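Local coordinates for PKS_KS domain-containing protein (Photorhabdus luminescens subsp. laumondii, PDB 6SMO), which probably acts as a 3-oxoacyl-[acyl-carrier-protein] synthase, a ketosynthase of the thiolase-like superfamily, and holds a bound polyketone chain in its pocket, at residues C249-E254 with I329-S334; M306-C311 with D340-N345; N345-K348 with S354-G357. One frame throughout, in Å; residues are numbered along the deposited sequence.

Contact 1 (C249-E254 with I329-S334); sequences CPFSLE and ISAHGS
P250 and F251 meet G333 and A331 by van der Waals contact, and no hydrogen bond joins the two segments. The ring of P250 lies against the backbone of G333, with P250 CG 3.6 Å from G333 O. F251 brings the far end of its ring to A331. Its CZ lies 4.2 Å from A331 CB, and the methyl sits at the ring edge, near the ring plane. The first torsion of F251 puts CG beside the backbone N (chi1 -51°), and from there the far end of the ring comes near A331. G333 CA approaches the same CZ obliquely, at 4.5 Å.

Hydrogen bonds tie each segment to helix 337-350. C249 to S252 form a type II beta turn. F251 has positive phi there, and its N bonds to D340 OD2. On the other segment, H332 N and G333 N bond to the two carboxylate oxygens of E343.

The contact is buried. It sets the loop between helix 224-233 and strand 263-271 against the segment that leads out of strand 326-330. Strands 420-427 and 360-361 flank strand 326-330, and helix 337-350 touches both segments.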
loop_
_atom_site.group_PDB
_atom_site.type_symbol
_atom_site.label_atom_id
_atom_site.label_comp_id
_atom_site.label_asym_id
_atom_site.label_seq_id
_atom_site.Cartn_x
_atom_site.Cartn_y
_atom_site.Cartn_z
ATOM N N CYS B 249 25.066 -3.673 -4.079
ATOM C CA CYS B 249 26.174 -2.735 -3.745
ATOM C C CYS B 249 25.668 -1.296 -3.827
ATOM O O CYS B 249 25.888 -0.614 -4.826
ATOM C CB CYS B 249 27.363 -2.944 -4.677
ATOM S SG CYS B 249 26.912 -3.003 -6.430
ATOM N N PRO B 250 24.957 -0.799 -2.787
ATOM C CA PRO B 250 24.428 0.566 -2.781
ATOM C C PRO B 250 25.507 1.656 -2.880
ATOM O O PRO B 250 26.509 1.550 -2.192
ATOM C CB PRO B 250 23.704 0.680 -1.427
ATOM C CG PRO B 250 23.421 -0.752 -1.029
ATOM C CD PRO B 250 24.592 -1.542 -1.571
ATOM N N PHE B 251 25.271 2.654 -3.741
ATOM C CA PHE B 251 26.104 3.872 -3.951
ATOM C C PHE B 251 27.400 3.531 -4.703
ATOM O O PHE B 251 28.235 4.443 -4.874
ATOM C CB PHE B 251 26.400 4.568 -2.618
ATOM C CG PHE B 251 25.183 4.836 -1.769
ATOM C CD1 PHE B 251 24.252 5.794 -2.146
ATOM C CD2 PHE B 251 24.964 4.130 -0.595
ATOM C CE1 PHE B 251 23.132 6.039 -1.368
ATOM C CE2 PHE B 251 23.843 4.378 0.183
ATOM C CZ PHE B 251 22.929 5.331 -0.205
ATOM N N SER B 252 27.555 2.281 -5.156
ATOM C CA SER B 252 28.709 1.808 -5.966
ATOM C C SER B 252 28.424 2.060 -7.451
ATOM O O SER B 252 27.238 2.063 -7.832
ATOM C CB SER B 252 29.006 0.354 -5.707
ATOM O OG SER B 252 29.356 0.142 -4.348
ATOM N N LEU B 253 29.480 2.246 -8.247
ATOM C CA LEU B 253 29.404 2.550 -9.703
ATOM C C LEU B 253 28.954 1.303 -10.480
ATOM O O LEU B 253 28.465 1.469 -11.615
ATOM C CB LEU B 253 30.778 3.045 -10.170
ATOM C CG LEU B 253 30.874 3.536 -11.617
ATOM C CD1 LEU B 253 29.784 4.548 -11.941
ATOM C CD2 LEU B 253 32.245 4.136 -11.888
ATOM N N GLU B 254 29.094 0.109 -9.889
ATOM C CA GLU B 254 28.803 -1.200 -10.538
ATOM C C GLU B 254 27.311 -1.554 -10.446
ATOM O O GLU B 254 26.881 -2.432 -11.218
ATOM C CB GLU B 254 29.625 -2.323 -9.895
ATOM C CG GLU B 254 31.097 -2.304 -10.272
ATOM C CD GLU B 254 31.985 -1.423 -9.410
ATOM O OE1 GLU B 254 31.446 -0.582 -8.662
ATOM O OE2 GLU B 254 33.218 -1.585 -9.486
ATOM N N ILE B 329 21.871 9.145 8.856
ATOM C CA ILE B 329 20.743 8.857 7.918
ATOM C C ILE B 329 20.771 7.366 7.557
ATOM O O ILE B 329 21.797 6.910 7.018
ATOM C CB ILE B 329 20.828 9.754 6.664
ATOM C CG1 ILE B 329 20.761 11.244 7.014
ATOM C CG2 ILE B 329 19.758 9.376 5.649
ATOM C CD1 ILE B 329 21.344 12.154 5.957
ATOM N N SER B 330 19.687 6.640 7.852
ATOM C CA SER B 330 19.436 5.246 7.398
ATOM C C SER B 330 18.696 5.286 6.057
ATOM O O SER B 330 17.454 5.191 6.061
ATOM C CB SER B 330 18.665 4.461 8.430
ATOM O OG SER B 330 18.348 3.163 7.947
ATOM N N ALA B 331 19.431 5.433 4.950
ATOM C CA ALA B 331 18.871 5.628 3.592
ATOM C C ALA B 331 18.214 4.332 3.103
ATOM O O ALA B 331 18.572 3.250 3.612
ATOM C CB ALA B 331 19.946 6.088 2.639
ATOM N N HIS B 332 17.332 4.477 2.112
ATOM C CA HIS B 332 16.599 3.356 1.476
ATOM C C HIS B 332 17.607 2.433 0.794
ATOM O O HIS B 332 17.531 1.231 1.043
ATOM C CB HIS B 332 15.587 3.953 0.495
ATOM C CG HIS B 332 14.744 2.962 -0.221
ATOM N ND1 HIS B 332 13.637 2.409 0.344
ATOM C CD2 HIS B 332 14.834 2.448 -1.458
ATOM C CE1 HIS B 332 13.086 1.579 -0.506
ATOM N NE2 HIS B 332 13.799 1.586 -1.614
ATOM N N GLY B 333 18.527 3.003 0.006
ATOM C CA GLY B 333 19.656 2.284 -0.622
ATOM C C GLY B 333 19.323 0.978 -1.321
ATOM O O GLY B 333 19.904 -0.026 -0.917
ATOM N N SER B 334 18.418 0.964 -2.298
ATOM C CA SER B 334 18.046 -0.293 -3.008
ATOM C C SER B 334 19.178 -0.872 -3.878
ATOM O O SER B 334 19.114 -2.064 -4.204
ATOM C CB SER B 334 16.762 -0.150 -3.769
ATOM O OG SER B 334 16.809 0.958 -4.639
#

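Contact 2 (M306-C311 with D340-N345); sequences MAMARC and DINESN
M308 carries the contact between 306-311 and 340-345, where it meets N342 and E343. The closest approach is M308 CB to N342 OD1, at 4.0 Å. The end of the methionine lies near E343, with M308 CE 4.3 Å from E343 OE2, an oxygen held by H332 N. CG of M308 is anti to its backbone N (chi1 174°), and the chain then bends at chi2 and chi3. The bend places CE near the carboxylate. All three residues are buried. M308 also touches L424 and S426 of strand 420-427 and V434 of strand 431-438.

Both helices belong to the C-terminal half of the ketosynthase, which has the thiolase-like fold. They lie on the same side of its sheet, and strand 326-330 follows the first helix and precedes the second.

The other part of the contact is looser. No direct hydrogen bond crosses it. A water accepts from N342 ND2 at 3.0 Å and, weakly, from the N of M308 at 3.4 Å. N342 ND2 also bonds to P302 O, in the loop before helix 306-319. M306 is exposed and its CB bond points away from 340-345. A307 is partly exposed, and its methyl stays at least 6.5 Å from the atoms of 340-345.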
loop_
_atom_site.group_PDB
_atom_site.type_symbol
_atom_site.label_atom_id
_atom_site.label_comp_id
_atom_site.label_asym_id
_atom_site.label_seq_id
_atom_site.Cartn_x
_atom_site.Cartn_y
_atom_site.Cartn_z
ATOM N N MET B 306 13.884 16.295 -5.590
ATOM C CA MET B 306 13.232 17.464 -4.937
ATOM C C MET B 306 12.098 16.983 -4.022
ATOM O O MET B 306 11.946 17.560 -2.928
ATOM C CB MET B 306 12.666 18.435 -5.978
ATOM C CG MET B 306 13.732 19.139 -6.799
ATOM S SD MET B 306 14.649 20.379 -5.849
ATOM C CE MET B 306 15.645 21.112 -7.147
ATOM N N ALA B 307 11.332 15.977 -4.460
ATOM C CA ALA B 307 10.179 15.402 -3.728
ATOM C C ALA B 307 10.652 14.806 -2.396
ATOM O O ALA B 307 10.065 15.155 -1.353
ATOM C CB ALA B 307 9.485 14.365 -4.578
ATOM N N MET B 308 11.678 13.949 -2.440
ATOM C CA MET B 308 12.283 13.290 -1.250
ATOM C C MET B 308 12.829 14.360 -0.296
ATOM O O MET B 308 12.663 14.192 0.927
ATOM C CB MET B 308 13.409 12.333 -1.660
ATOM C CG MET B 308 14.169 11.726 -0.489
ATOM S SD MET B 308 13.102 10.864 0.696
ATOM C CE MET B 308 13.254 9.175 0.115
ATOM N N ALA B 309 13.451 15.414 -0.837
ATOM C CA ALA B 309 14.019 16.554 -0.078
ATOM C C ALA B 309 12.905 17.288 0.677
ATOM O O ALA B 309 13.146 17.689 1.833
ATOM C CB ALA B 309 14.760 17.485 -1.008
ATOM N N ARG B 310 11.736 17.457 0.047
ATOM C CA ARG B 310 10.552 18.130 0.650
ATOM C C ARG B 310 9.986 17.249 1.772
ATOM O O ARG B 310 9.547 17.813 2.792
ATOM C CB ARG B 310 9.483 18.430 -0.408
ATOM C CG ARG B 310 8.578 19.600 -0.046
ATOM C CD ARG B 310 7.536 19.929 -1.099
ATOM N NE ARG B 310 6.232 19.343 -0.802
ATOM C CZ ARG B 310 5.769 18.189 -1.282
ATOM N NH1 ARG B 310 4.563 17.772 -0.932
ATOM N NH2 ARG B 310 6.496 17.454 -2.108
ATOM N N CYS B 311 10.006 15.924 1.587
ATOM C CA CYS B 311 9.508 14.910 2.558
ATOM C C CYS B 311 10.366 14.932 3.831
ATOM O O CYS B 311 9.783 14.857 4.930
ATOM C CB CYS B 311 9.512 13.512 1.951
ATOM S SG CYS B 311 8.520 12.320 2.889
ATOM N N ASP B 340 19.671 5.545 -5.729
ATOM C CA ASP B 340 20.850 5.940 -4.910
ATOM C C ASP B 340 21.270 7.375 -5.252
ATOM O O ASP B 340 21.680 8.098 -4.323
ATOM C CB ASP B 340 22.008 4.955 -5.098
ATOM C CG ASP B 340 21.716 3.551 -4.593
ATOM O OD1 ASP B 340 20.552 3.282 -4.227
ATOM O OD2 ASP B 340 22.658 2.737 -4.571
ATOM N N ILE B 341 21.185 7.763 -6.529
ATOM C CA ILE B 341 21.477 9.150 -7.004
ATOM C C ILE B 341 20.377 10.090 -6.489
ATOM O O ILE B 341 20.713 11.229 -6.105
ATOM C CB ILE B 341 21.640 9.207 -8.541
ATOM C CG1 ILE B 341 22.205 10.557 -8.996
ATOM C CG2 ILE B 341 20.339 8.875 -9.262
ATOM C CD1 ILE B 341 22.782 10.546 -10.396
ATOM N N ASN B 342 19.124 9.618 -6.464
ATOM C CA ASN B 342 17.924 10.387 -6.030
ATOM C C ASN B 342 18.082 10.795 -4.560
ATOM O O ASN B 342 17.830 11.976 -4.248
ATOM C CB ASN B 342 16.634 9.594 -6.264
ATOM C CG ASN B 342 15.396 10.271 -5.715
ATOM O OD1 ASN B 342 15.112 10.188 -4.522
ATOM N ND2 ASN B 342 14.637 10.924 -6.581
ATOM N N GLU B 343 18.480 9.851 -3.701
ATOM C CA GLU B 343 18.611 10.048 -2.230
ATOM C C GLU B 343 19.820 10.939 -1.920
ATOM O O GLU B 343 19.699 11.795 -1.023
ATOM C CB GLU B 343 18.739 8.700 -1.516
ATOM C CG GLU B 343 17.439 7.922 -1.462
ATOM C CD GLU B 343 17.478 6.717 -0.540
ATOM O OE1 GLU B 343 18.202 5.752 -0.858
ATOM O OE2 GLU B 343 16.797 6.753 0.503
ATOM N N SER B 344 20.943 10.728 -2.616
ATOM C CA SER B 344 22.204 11.497 -2.443
ATOM C C SER B 344 21.944 12.984 -2.711
ATOM O O SER B 344 22.340 13.812 -1.866
ATOM C CB SER B 344 23.297 10.959 -3.330
ATOM O OG SER B 344 23.611 9.619 -2.982
ATOM N N ASN B 345 21.290 13.297 -3.834
ATOM C CA ASN B 345 20.955 14.684 -4.259
ATOM C C ASN B 345 19.880 15.268 -3.331
ATOM O O ASN B 345 19.893 16.498 -3.130
ATOM C CB ASN B 345 20.517 14.739 -5.726
ATOM C CG ASN B 345 21.652 14.480 -6.696
ATOM O OD1 ASN B 345 22.799 14.836 -6.433
ATOM N ND2 ASN B 345 21.341 13.868 -7.826
HETATM O O HOH W 1 12.366 12.428 -5.365
#

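Contact 3 (N345-K348 with S354-G357); sequences NAIK and SAFG
A355 packs its methyl against the backbone and side chain of I347, and the neighbouring pair K348 and F356 meets at the outer side of the contact. A355 is buried and its CB bond points toward the helix. A355 CB lies 3.9 Å from I347 O and 4.0 Å from I347 CG2. It also lies 4.2 Å from K348 CA, so this one methyl touches two successive helix residues. The isoleucine meets it with its short branch: CG2 is anti to the backbone N. CG1 instead lies beside that N (chi1 -65°). The same CG2 also packs on I329 of strand 326-330.

K348 has a different role. Its chain is extended beyond CG and crosses F356 obliquely. The methylene CE of K348 lies 4.0 Å from F356 CZ. The aliphatic part of the lysine therefore makes the contact, while its charged end has another partner: K348 NZ forms a salt bridge with D405 OD1. F356 also touches D405. L406 touches both A355 and F356. F356 is exposed and also meets a crystal neighbour.

Helix 337-350 ends, and the chain turns back beside its last turns. Segment 354-357 lies in this connection from the helix to strand 360-361. Strand 326-330, the helix and the parallel, adjacent strand 360-361 make a beta-alpha-beta crossover of the thiolase-like fold.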
loop_
_atom_site.group_PDB
_atom_site.type_symbol
_atom_site.label_atom_id
_atom_site.label_comp_id
_atom_site.label_asym_id
_atom_site.label_seq_id
_atom_site.Cartn_x
_atom_site.Cartn_y
_atom_site.Cartn_z
ATOM N N ASN B 345 21.290 13.297 -3.834
ATOM C CA ASN B 345 20.955 14.684 -4.259
ATOM C C ASN B 345 19.880 15.268 -3.331
ATOM O O ASN B 345 19.893 16.498 -3.130
ATOM C CB ASN B 345 20.517 14.739 -5.726
ATOM C CG ASN B 345 21.652 14.480 -6.696
ATOM O OD1 ASN B 345 22.799 14.836 -6.433
ATOM N ND2 ASN B 345 21.341 13.868 -7.826
ATOM N N ALA B 346 18.989 14.428 -2.795
ATOM C CA ALA B 346 17.916 14.823 -1.849
ATOM C C ALA B 346 18.537 15.312 -0.534
ATOM O O ALA B 346 18.127 16.388 -0.054
ATOM C CB ALA B 346 16.965 13.675 -1.617
ATOM N N ILE B 347 19.493 14.553 0.013
ATOM C CA ILE B 347 20.235 14.885 1.269
ATOM C C ILE B 347 21.072 16.149 1.030
ATOM O O ILE B 347 21.151 16.984 1.953
ATOM C CB ILE B 347 21.096 13.691 1.736
ATOM C CG1 ILE B 347 20.228 12.493 2.134
ATOM C CG2 ILE B 347 22.033 14.093 2.866
ATOM C CD1 ILE B 347 20.957 11.169 2.118
ATOM N N LYS B 348 21.666 16.279 -0.162
ATOM C CA LYS B 348 22.489 17.449 -0.580
ATOM C C LYS B 348 21.631 18.720 -0.619
ATOM O O LYS B 348 22.185 19.801 -0.359
ATOM C CB LYS B 348 23.129 17.215 -1.952
ATOM C CG LYS B 348 24.456 16.468 -1.930
ATOM C CD LYS B 348 25.082 16.340 -3.300
ATOM C CE LYS B 348 26.524 15.886 -3.256
ATOM N NZ LYS B 348 27.159 15.970 -4.593
ATOM N N SER B 354 26.744 20.770 4.560
ATOM C CA SER B 354 26.891 20.008 5.828
ATOM C C SER B 354 26.589 18.516 5.616
ATOM O O SER B 354 26.741 17.748 6.586
ATOM C CB SER B 354 26.002 20.586 6.899
ATOM O OG SER B 354 26.222 21.983 7.044
ATOM N N ALA B 355 26.181 18.124 4.403
ATOM C CA ALA B 355 25.718 16.759 4.053
ATOM C C ALA B 355 26.892 15.772 4.013
ATOM O O ALA B 355 26.662 14.577 4.290
ATOM C CB ALA B 355 24.993 16.789 2.729
ATOM N N PHE B 356 28.097 16.247 3.678
ATOM C CA PHE B 356 29.292 15.414 3.370
ATOM C C PHE B 356 29.783 14.679 4.625
ATOM O O PHE B 356 30.193 13.507 4.499
ATOM C CB PHE B 356 30.395 16.272 2.745
ATOM C CG PHE B 356 30.122 16.682 1.320
ATOM C CD1 PHE B 356 30.440 15.838 0.267
ATOM C CD2 PHE B 356 29.535 17.905 1.030
ATOM C CE1 PHE B 356 30.185 16.211 -1.045
ATOM C CE2 PHE B 356 29.280 18.275 -0.282
ATOM C CZ PHE B 356 29.605 17.429 -1.316
ATOM N N GLY B 357 29.745 15.338 5.787
ATOM C CA GLY B 357 30.225 14.785 7.071
ATOM C C GLY B 357 29.366 13.637 7.578
ATOM O O GLY B 357 29.923 12.738 8.238
#

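In the fold
All three contacts involve the region around helix 337-350. Contacts 2 and 3 use this helix directly and share N345. Contact 1 does not, but D340 and E343 of the helix tie it to contact 2. Contacts 1 and 2 are buried, whereas contact 3 is partly buried and lies farther from the centre of the chain. No direct hydrogen bond crosses any of them. Contact 1 sets proline and phenylalanine against backbone and an alanine. Contact 2 sets a methionine against polar side chains and adds a water. Contact 3 pairs alanine with isoleucine inside and a lysine methylene with an exposed ring outside. The side chain of E343 is about 12 Å from the bound ligand.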